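Local coordinates for FixG-related protein (Vibrio parahaemolyticus, PDB 2R39) that is of unknown function, with this chain forming the C-terminal immunoglobulin-like domain of a probable membrane protein thought to bind 4Fe-4S clusters and take part in electron transport, at residues A28-N33 with S60-Q65; N33-K38 with I95-T100. One frame throughout, in Å; residues are numbered along the deposited sequence.

Contact 1 of 2, residues A28-N33 with S60-Q65; sequences AGEVEN and SWYGKQ
Tyr62 OH donates a hydrogen bond of 2.8 Å to OE1 of Glu30, the soundest link between the two segments. The other carboxylate oxygen, OE2, is bonded by Ser60 OG; the modelled 2.3 Å between those two atoms is implausibly short, so the exact length of this second bond is doubtful. Glu30 and Tyr62 reach for each other from opposite directions, and the phenol hydroxyl meets OE1 on its syn side, 29° out of the carboxylate plane. Carboxylate and ring planes are steeply turned, 72° apart, with OE1 lying at the ring edge and close to the ring plane. Beyond CG the Glu30 chain is extended (chi2 167°), which carries the acid across to the strand. Glu32 lies nearby, its OE2 4.2 Å from Tyr62 CD2 and weakly hydrogen-bonded to Ser80 OG. The contact lies on the surface: Glu30, in the loop that enters strand 31-41, reaches past strand 74-83 to the edge strand 60-62. Strand 74-83 lies between the other two in their antiparallel sheet, joined by backbone hydrogen bonds of Val31 and Asn33 with Ala83 and Leu81, and of Ser60 and Tyr62 with Gly82 and Ser80.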
loop_
_atom_site.group_PDB
_atom_site.type_symbol
_atom_site.label_atom_id
_atom_site.label_comp_id
_atom_site.label_asym_id
_atom_site.label_seq_id
_atom_site.Cartn_x
_atom_site.Cartn_y
_atom_site.Cartn_z
ATOM N N ALA A 28 4.299 15.479 11.787
ATOM C CA ALA A 28 5.124 14.917 10.714
ATOM C C ALA A 28 5.857 16.012 9.948
ATOM O O ALA A 28 5.211 16.868 9.319
ATOM C CB ALA A 28 4.264 14.086 9.745
ATOM N N GLY A 29 7.191 15.985 10.024
ATOM C CA GLY A 29 8.061 16.770 9.139
ATOM C C GLY A 29 8.343 16.029 7.835
ATOM O O GLY A 29 9.286 16.343 7.110
ATOM N N GLU A 30 7.516 15.027 7.551
ATOM C CA GLU A 30 7.624 14.223 6.346
ATOM C C GLU A 30 6.681 14.771 5.304
ATOM O O GLU A 30 5.671 15.377 5.647
ATOM C CB GLU A 30 7.196 12.798 6.644
ATOM C CG GLU A 30 8.145 12.043 7.526
ATOM C CD GLU A 30 7.552 10.773 8.046
ATOM O OE1 GLU A 30 6.301 10.657 8.095
ATOM O OE2 GLU A 30 8.347 9.884 8.417
ATOM N N VAL A 31 6.979 14.523 4.034
ATOM C CA VAL A 31 5.969 14.719 3.010
ATOM C C VAL A 31 5.088 13.461 2.940
ATOM O O VAL A 31 5.581 12.335 3.019
ATOM C CB VAL A 31 6.570 15.197 1.629
ATOM C CG1 VAL A 31 7.558 14.202 1.059
ATOM C CG2 VAL A 31 5.462 15.518 0.628
ATOM N N GLU A 32 3.785 13.667 2.808
ATOM C CA GLU A 32 2.827 12.580 2.829
ATOM C C GLU A 32 2.225 12.350 1.449
ATOM O O GLU A 32 2.121 13.296 0.663
ATOM C CB GLU A 32 1.721 12.940 3.816
ATOM C CG GLU A 32 0.904 11.764 4.262
ATOM C CD GLU A 32 0.075 12.077 5.469
ATOM O OE1 GLU A 32 -0.746 13.015 5.379
ATOM O OE2 GLU A 32 0.248 11.369 6.496
ATOM N N ASN A 33 1.872 11.096 1.148
ATOM C CA ASN A 33 0.998 10.760 0.014
ATOM C C ASN A 33 -0.084 9.841 0.527
ATOM O O ASN A 33 0.211 8.961 1.332
ATOM C CB ASN A 33 1.747 9.985 -1.091
ATOM C CG ASN A 33 2.470 10.881 -2.086
ATOM O OD1 ASN A 33 2.818 10.437 -3.184
ATOM N ND2 ASN A 33 2.736 12.114 -1.702
ATOM N N SER A 60 7.691 6.371 6.417
ATOM C CA SER A 60 6.750 6.018 7.464
ATOM C C SER A 60 5.488 5.470 6.820
ATOM O O SER A 60 5.044 5.967 5.773
ATOM C CB SER A 60 6.407 7.238 8.308
ATOM O OG SER A 60 7.561 7.737 8.946
ATOM N N TRP A 61 4.965 4.408 7.419
ATOM C CA TRP A 61 3.706 3.797 7.019
ATOM C C TRP A 61 2.639 4.233 8.019
ATOM O O TRP A 61 2.885 4.262 9.236
ATOM C CB TRP A 61 3.855 2.269 7.020
ATOM C CG TRP A 61 2.632 1.485 6.630
ATOM C CD1 TRP A 61 1.513 1.242 7.410
ATOM C CD2 TRP A 61 2.419 0.785 5.396
ATOM N NE1 TRP A 61 0.620 0.456 6.712
ATOM C CE2 TRP A 61 1.151 0.161 5.478
ATOM C CE3 TRP A 61 3.173 0.637 4.214
ATOM C CZ2 TRP A 61 0.616 -0.597 4.419
ATOM C CZ3 TRP A 61 2.648 -0.125 3.169
ATOM C CH2 TRP A 61 1.380 -0.729 3.279
ATOM N N TYR A 62 1.463 4.577 7.504
ATOM C CA TYR A 62 0.328 4.966 8.328
ATOM C C TYR A 62 -0.949 4.270 7.865
ATOM O O TYR A 62 -1.604 4.718 6.922
ATOM C CB TYR A 62 0.138 6.476 8.321
ATOM C CG TYR A 62 1.344 7.271 8.774
ATOM C CD1 TYR A 62 1.598 7.470 10.128
ATOM C CD2 TYR A 62 2.200 7.867 7.840
ATOM C CE1 TYR A 62 2.700 8.221 10.556
ATOM C CE2 TYR A 62 3.306 8.618 8.254
ATOM C CZ TYR A 62 3.549 8.783 9.616
ATOM O OH TYR A 62 4.637 9.525 10.046
ATOM N N GLY A 63 -1.284 3.152 8.503
ATOM C CA GLY A 63 -2.543 2.449 8.214
ATOM C C GLY A 63 -2.410 0.950 8.376
ATOM O O GLY A 63 -1.392 0.475 8.886
ATOM N N LYS A 64 -3.424 0.205 7.933
ATOM C CA LYS A 64 -3.412 -1.262 8.037
ATOM C C LYS A 64 -2.168 -1.905 7.455
ATOM O O LYS A 64 -1.733 -1.580 6.344
ATOM C CB LYS A 64 -4.647 -1.906 7.400
ATOM C CG LYS A 64 -5.891 -1.852 8.223
ATOM C CD LYS A 64 -5.852 -2.713 9.497
ATOM C CE LYS A 64 -7.201 -2.636 10.173
ATOM N NZ LYS A 64 -7.196 -2.772 11.663
ATOM N N GLN A 65 -1.611 -2.831 8.225
ATOM C CA GLN A 65 -0.410 -3.549 7.861
ATOM C C GLN A 65 -0.670 -5.062 7.743
ATOM O O GLN A 65 -0.110 -5.733 6.877
ATOM C CB GLN A 65 0.668 -3.300 8.932
ATOM C CG GLN A 65 1.984 -3.901 8.582
ATOM C CD GLN A 65 3.095 -3.476 9.502
ATOM O OE1 GLN A 65 3.208 -3.952 10.639
ATOM N NE2 GLN A 65 3.955 -2.602 8.998
#

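Contact 2 of 2, residues N33-K38 with I95-T100; sequences NTYTLK and IQFILT
Tyr35 offers the face of its ring to the edge of Phe97, a T-shaped stack with centroids 4.8 Å apart and planes at 69°. The CZ corner of Phe97 stands 3.5 Å above the tyrosine ring plane, over its centre, and the neighbouring Phe97 CE2 comes within 3.6 Å of Tyr35 CD1. Phe97 is itself covered on one face by Leu37, whose CD2 makes a CH-pi contact 4.2 Å from the ring centroid, displaced somewhat toward the rim, so the phenyl ring is held by its edge against Tyr35 and by a face against Leu37. At the far end of the tyrosine, Ile95 arrives from the opposite direction, its CD1 lying 3.5 Å from Tyr35 OH and 3.9 Å from Tyr35 CZ. The CG1 branch of Ile95 sits between its backbone N and carbonyl carbon (chi1 58°), and the extended chi2 carries CD1 to the phenol. The hydroxyl remains satisfied within this apolar setting through a hydrogen bond to Arg113 O on strand 106-115. All four side chains are buried, and no hydrogen bond joins the two segments. Their axes pass 10.1 Å apart at 33°, one in each four-stranded antiparallel sheet, an interlocking of side chains between facing sheets that is characteristic of the hydrophobic core of an immunoglobulin-like beta sandwich.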
loop_
_atom_site.group_PDB
_atom_site.type_symbol
_atom_site.label_atom_id
_atom_site.label_comp_id
_atom_site.label_asym_id
_atom_site.label_seq_id
_atom_site.Cartn_x
_atom_site.Cartn_y
_atom_site.Cartn_z
ATOM N N ASN A 33 1.872 11.096 1.148
ATOM C CA ASN A 33 0.998 10.760 0.014
ATOM C C ASN A 33 -0.084 9.841 0.527
ATOM O O ASN A 33 0.211 8.961 1.332
ATOM C CB ASN A 33 1.747 9.985 -1.091
ATOM C CG ASN A 33 2.470 10.881 -2.086
ATOM O OD1 ASN A 33 2.818 10.437 -3.184
ATOM N ND2 ASN A 33 2.736 12.114 -1.702
ATOM N N THR A 34 -1.314 10.009 0.051
ATOM C CA THR A 34 -2.423 9.131 0.453
ATOM C C THR A 34 -2.837 8.145 -0.645
ATOM O O THR A 34 -2.751 8.443 -1.848
ATOM C CB THR A 34 -3.668 9.915 0.906
ATOM O OG1 THR A 34 -4.113 10.763 -0.160
ATOM C CG2 THR A 34 -3.375 10.750 2.153
ATOM N N TYR A 35 -3.300 6.979 -0.195
ATOM C CA TYR A 35 -3.650 5.842 -1.040
ATOM C C TYR A 35 -4.881 5.132 -0.493
ATOM O O TYR A 35 -5.169 5.209 0.706
ATOM C CB TYR A 35 -2.505 4.817 -1.066
ATOM C CG TYR A 35 -1.156 5.392 -1.433
ATOM C CD1 TYR A 35 -0.723 5.412 -2.754
ATOM C CD2 TYR A 35 -0.313 5.926 -0.451
ATOM C CE1 TYR A 35 0.536 5.950 -3.096
ATOM C CE2 TYR A 35 0.929 6.470 -0.782
ATOM C CZ TYR A 35 1.346 6.478 -2.101
ATOM O OH TYR A 35 2.579 7.000 -2.420
ATOM N N THR A 36 -5.583 4.415 -1.367
ATOM C CA THR A 36 -6.557 3.418 -0.923
ATOM C C THR A 36 -6.232 2.063 -1.542
ATOM O O THR A 36 -6.150 1.926 -2.771
ATOM C CB THR A 36 -7.994 3.843 -1.258
ATOM O OG1 THR A 36 -8.236 5.134 -0.691
ATOM C CG2 THR A 36 -9.005 2.849 -0.683
ATOM N N LEU A 37 -6.009 1.073 -0.684
ATOM C CA LEU A 37 -5.835 -0.304 -1.135
ATOM C C LEU A 37 -7.188 -1.019 -1.157
ATOM O O LEU A 37 -7.951 -0.910 -0.216
ATOM C CB LEU A 37 -4.856 -1.065 -0.227
ATOM C CG LEU A 37 -3.485 -0.468 0.119
ATOM C CD1 LEU A 37 -2.604 -1.502 0.856
ATOM C CD2 LEU A 37 -2.761 0.059 -1.079
ATOM N N LYS A 38 -7.478 -1.733 -2.241
ATOM C CA LYS A 38 -8.642 -2.621 -2.305
ATOM C C LYS A 38 -8.148 -4.060 -2.309
ATOM O O LYS A 38 -7.361 -4.447 -3.168
ATOM C CB LYS A 38 -9.462 -2.341 -3.566
ATOM C CG LYS A 38 -10.671 -3.267 -3.761
ATOM C CD LYS A 38 -11.450 -2.941 -5.044
ATOM C CE LYS A 38 -12.207 -1.618 -4.928
ATOM N NZ LYS A 38 -13.044 -1.279 -6.136
ATOM N N ILE A 95 7.222 3.036 -6.531
ATOM C CA ILE A 95 7.054 2.164 -5.389
ATOM C C ILE A 95 6.163 1.005 -5.815
ATOM O O ILE A 95 5.524 1.071 -6.865
ATOM C CB ILE A 95 6.439 2.925 -4.156
ATOM C CG1 ILE A 95 5.069 3.537 -4.522
ATOM C CG2 ILE A 95 7.421 4.063 -3.662
ATOM C CD1 ILE A 95 4.209 4.060 -3.317
ATOM N N GLN A 96 6.125 -0.044 -5.001
ATOM C CA GLN A 96 5.182 -1.126 -5.193
ATOM C C GLN A 96 4.582 -1.406 -3.857
ATOM O O GLN A 96 5.317 -1.519 -2.862
ATOM C CB GLN A 96 5.906 -2.412 -5.549
ATOM C CG GLN A 96 6.159 -2.664 -6.993
ATOM C CD GLN A 96 6.811 -4.013 -7.137
ATOM O OE1 GLN A 96 7.372 -4.542 -6.160
ATOM N NE2 GLN A 96 6.713 -4.596 -8.313
ATOM N N PHE A 97 3.261 -1.545 -3.834
ATOM C CA PHE A 97 2.579 -2.120 -2.698
ATOM C C PHE A 97 2.520 -3.633 -2.868
ATOM O O PHE A 97 2.340 -4.160 -3.995
ATOM C CB PHE A 97 1.191 -1.531 -2.577
ATOM C CG PHE A 97 1.191 -0.084 -2.156
ATOM C CD1 PHE A 97 1.364 0.261 -0.824
ATOM C CD2 PHE A 97 1.004 0.926 -3.098
ATOM C CE1 PHE A 97 1.356 1.595 -0.424
ATOM C CE2 PHE A 97 0.995 2.261 -2.705
ATOM C CZ PHE A 97 1.176 2.590 -1.367
ATOM N N ILE A 98 2.711 -4.342 -1.761
ATOM C CA ILE A 98 2.834 -5.771 -1.842
ATOM C C ILE A 98 1.876 -6.385 -0.854
ATOM O O ILE A 98 1.896 -6.032 0.331
ATOM C CB ILE A 98 4.290 -6.206 -1.607
ATOM C CG1 ILE A 98 5.190 -5.577 -2.699
ATOM C CG2 ILE A 98 4.412 -7.759 -1.573
ATOM C CD1 ILE A 98 6.590 -5.293 -2.234
ATOM N N LEU A 99 1.014 -7.267 -1.355
ATOM C CA LEU A 99 0.165 -8.055 -0.472
ATOM C C LEU A 99 0.824 -9.429 -0.346
ATOM O O LEU A 99 1.117 -10.080 -1.347
ATOM C CB LEU A 99 -1.267 -8.171 -1.040
ATOM C CG LEU A 99 -2.200 -9.081 -0.224
ATOM C CD1 LEU A 99 -3.644 -8.641 -0.367
ATOM C CD2 LEU A 99 -2.047 -10.535 -0.628
ATOM N N THR A 100 1.084 -9.844 0.880
ATOM C CA THR A 100 1.648 -11.153 1.137
ATOM C C THR A 100 0.611 -12.013 1.854
ATOM O O THR A 100 0.145 -11.651 2.928
ATOM C CB THR A 100 2.924 -11.048 1.998
ATOM O OG1 THR A 100 3.884 -10.239 1.304
ATOM C CG2 THR A 100 3.528 -12.444 2.252
#

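From the N terminus, a loop after strand 11-17 leads through 28-30 into strand 31-41, which carries Asn33, shared by both contacts, and 33-38, the first half of contact 2. The chain then crosses to strand 47-54 of the other sheet and returns to the first sheet at strand 60-62, where contact 1 closes its loop. Only after strands 66-69 and 74-83 does 95-100 close the longer loop of contact 2, so the two loops cross. Contact 1 ties the loop entering strand 31-41 to the edge strand 60-62 at the surface; contact 2 joins the two sheets through the core. Their centres lie about 12 Å apart, and Trp61 CZ3 packs 4.2 Å from Phe97 CE1.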